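Local coordinates for lectin (Cicer arietinum, PDB 3V6N), which agglutinates red blood cells as a plant albumin with the four-bladed beta-propeller hemopexin fold, and binds calcium and sodium ions, at residues E80-I86 against I98-I104. Residues are numbered along the deposited sequence; the frame is centred on the assembly and turned at random.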
# COMPACT_ATOMS: atom_id res chain seq x y z
N GLU A 80 0.91 1.06 -8.44
CA GLU A 80 2.30 0.61 -8.41
C GLU A 80 2.37 -0.92 -8.26
O GLU A 80 1.73 -1.65 -9.03
CB GLU A 80 3.09 1.33 -7.31
CG GLU A 80 3.34 2.81 -7.61
CD GLU A 80 4.07 3.55 -6.48
OE1 GLU A 80 4.43 2.93 -5.47
OE2 GLU A 80 4.29 4.78 -6.62
N ASN A 81 3.07 -1.41 -7.25
CA ASN A 81 3.20 -2.87 -7.09
C ASN A 81 2.06 -3.61 -6.35
O ASN A 81 2.17 -4.80 -6.09
CB ASN A 81 4.62 -3.26 -6.63
CG ASN A 81 4.80 -3.22 -5.12
OD1 ASN A 81 5.92 -3.33 -4.61
ND2 ASN A 81 3.71 -3.12 -4.40
N PHE A 82 0.97 -2.90 -6.05
CA PHE A 82 -0.16 -3.48 -5.31
C PHE A 82 -1.41 -3.60 -6.17
O PHE A 82 -1.62 -2.80 -7.07
CB PHE A 82 -0.47 -2.64 -4.06
CG PHE A 82 0.66 -2.59 -3.07
CD1 PHE A 82 1.59 -1.56 -3.10
CD2 PHE A 82 0.82 -3.61 -2.13
CE1 PHE A 82 2.65 -1.53 -2.20
CE2 PHE A 82 1.86 -3.57 -1.23
CZ PHE A 82 2.78 -2.53 -1.27
N CYS A 83 -2.24 -4.59 -5.87
CA CYS A 83 -3.50 -4.76 -6.56
C CYS A 83 -4.61 -5.25 -5.62
O CYS A 83 -4.35 -5.71 -4.51
CB CYS A 83 -3.35 -5.72 -7.74
SG CYS A 83 -2.75 -7.35 -7.30
N ALA A 84 -5.85 -5.12 -6.07
CA ALA A 84 -6.99 -5.61 -5.31
C ALA A 84 -8.10 -6.05 -6.26
O ALA A 84 -8.18 -5.55 -7.39
CB ALA A 84 -7.51 -4.53 -4.34
N ARG A 85 -8.92 -6.99 -5.82
CA ARG A 85 -10.14 -7.35 -6.55
C ARG A 85 -11.33 -6.65 -5.88
O ARG A 85 -11.56 -6.82 -4.68
CB ARG A 85 -10.34 -8.86 -6.57
CG ARG A 85 -11.44 -9.29 -7.53
CD ARG A 85 -12.19 -10.52 -7.02
NE ARG A 85 -11.42 -11.77 -7.03
CZ ARG A 85 -11.35 -12.64 -8.05
NH1 ARG A 85 -11.96 -12.40 -9.22
NH2 ARG A 85 -10.64 -13.77 -7.92
N ILE A 86 -12.06 -5.84 -6.64
CA ILE A 86 -13.19 -5.13 -6.05
C ILE A 86 -14.55 -5.45 -6.69
O ILE A 86 -14.63 -5.83 -7.86
CB ILE A 86 -13.01 -3.59 -6.03
CG1 ILE A 86 -12.85 -3.03 -7.47
CG2 ILE A 86 -11.89 -3.16 -5.10
CD1 ILE A 86 -13.14 -1.54 -7.57
N ILE A 98 -13.02 -7.27 -2.35
CA ILE A 98 -13.19 -8.71 -2.19
C ILE A 98 -11.88 -9.37 -1.75
O ILE A 98 -11.89 -10.18 -0.82
CB ILE A 98 -13.71 -9.35 -3.49
CG1 ILE A 98 -15.09 -8.78 -3.82
CG2 ILE A 98 -13.79 -10.87 -3.35
CD1 ILE A 98 -15.53 -9.07 -5.24
N SER A 99 -10.78 -9.01 -2.42
CA SER A 99 -9.45 -9.58 -2.15
C SER A 99 -8.41 -8.48 -2.14
O SER A 99 -8.34 -7.69 -3.08
CB SER A 99 -9.03 -10.52 -3.28
OG SER A 99 -9.49 -11.83 -3.08
N GLY A 100 -7.59 -8.45 -1.10
CA GLY A 100 -6.42 -7.60 -1.10
C GLY A 100 -6.54 -6.43 -0.14
O GLY A 100 -7.43 -6.44 0.72
N PRO A 101 -5.66 -5.42 -0.28
CA PRO A 101 -4.62 -5.35 -1.32
C PRO A 101 -3.51 -6.38 -1.14
O PRO A 101 -3.20 -6.76 -0.01
CB PRO A 101 -4.05 -3.93 -1.18
CG PRO A 101 -4.82 -3.26 -0.09
CD PRO A 101 -5.58 -4.31 0.67
N LYS A 102 -2.92 -6.81 -2.25
CA LYS A 102 -1.79 -7.74 -2.26
C LYS A 102 -0.73 -7.19 -3.20
O LYS A 102 -1.05 -6.48 -4.16
CB LYS A 102 -2.23 -9.11 -2.77
CG LYS A 102 -2.63 -10.11 -1.70
CD LYS A 102 -3.69 -11.08 -2.22
CE LYS A 102 -3.54 -12.48 -1.64
NZ LYS A 102 -3.60 -12.47 -0.15
N LYS A 103 0.53 -7.52 -2.95
CA LYS A 103 1.58 -7.28 -3.95
C LYS A 103 1.26 -8.06 -5.23
O LYS A 103 0.67 -9.15 -5.17
CB LYS A 103 2.95 -7.69 -3.40
CG LYS A 103 3.47 -6.76 -2.32
CD LYS A 103 4.60 -7.40 -1.54
CE LYS A 103 5.02 -6.51 -0.37
NZ LYS A 103 6.46 -6.70 -0.04
N ILE A 104 1.62 -7.49 -6.37
CA ILE A 104 1.41 -8.17 -7.67
C ILE A 104 1.97 -9.61 -7.70
O ILE A 104 1.30 -10.53 -8.19
CB ILE A 104 1.96 -7.34 -8.85
CG1 ILE A 104 1.08 -6.09 -9.03
CG2 ILE A 104 2.02 -8.18 -10.13
CD1 ILE A 104 1.66 -5.01 -9.91
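Arg85 O takes two backbone N-H groups from segment 98-104, Ile98 N at 2.8 Å and Ser99 N at 3.2 Å, both in the carbonyl plane. Two residues facing one define a classic beta bulge in this antiparallel pairing of strands 82-87 and 96-103, the third and fourth strands of one four-stranded propeller blade. Cys83 and Lys102 form a regular hydrogen-bonded pair, with Cys83 N to Lys102 O at 2.8 Å. Between these sites the chain passes through Gly100 and a cis peptide bond into Pro101; Pro101 CA comes to 3.2 Å from Cys83 O in a CA-H...O contact, evidence of close strand packing. Phe59 of helix 58-62 packs on Ala84 and Pro101. At the far end Ile104 N bonds to Asn81 O, and the Ile104 side chain, its CG1 beside its own backbone N (chi1 -69°), folds back over this turn until CD1 is 3.5 Å from Glu80 O.

Arg85 and Ile98, both partly exposed, meet more loosely. Arg85, bent at chi2 and chi3, brings CD only to 4.0 Å from Ile98 CG2, and its long ion pair with Glu74 is weak. Lys103 runs extended alongside Phe82, with Lys103 CG 3.7 Å from Phe82 CE2. Its ammonium reaches Glu80 of the second subunit, a salt bridge repeated in reverse. Main-chain bonds therefore set the register, while the charged ends of Lys103 and Glu80 pair across the dimer interface, and Glu80 N, bonded to the calcium ligand Asp65, ties the turn to the central metal site.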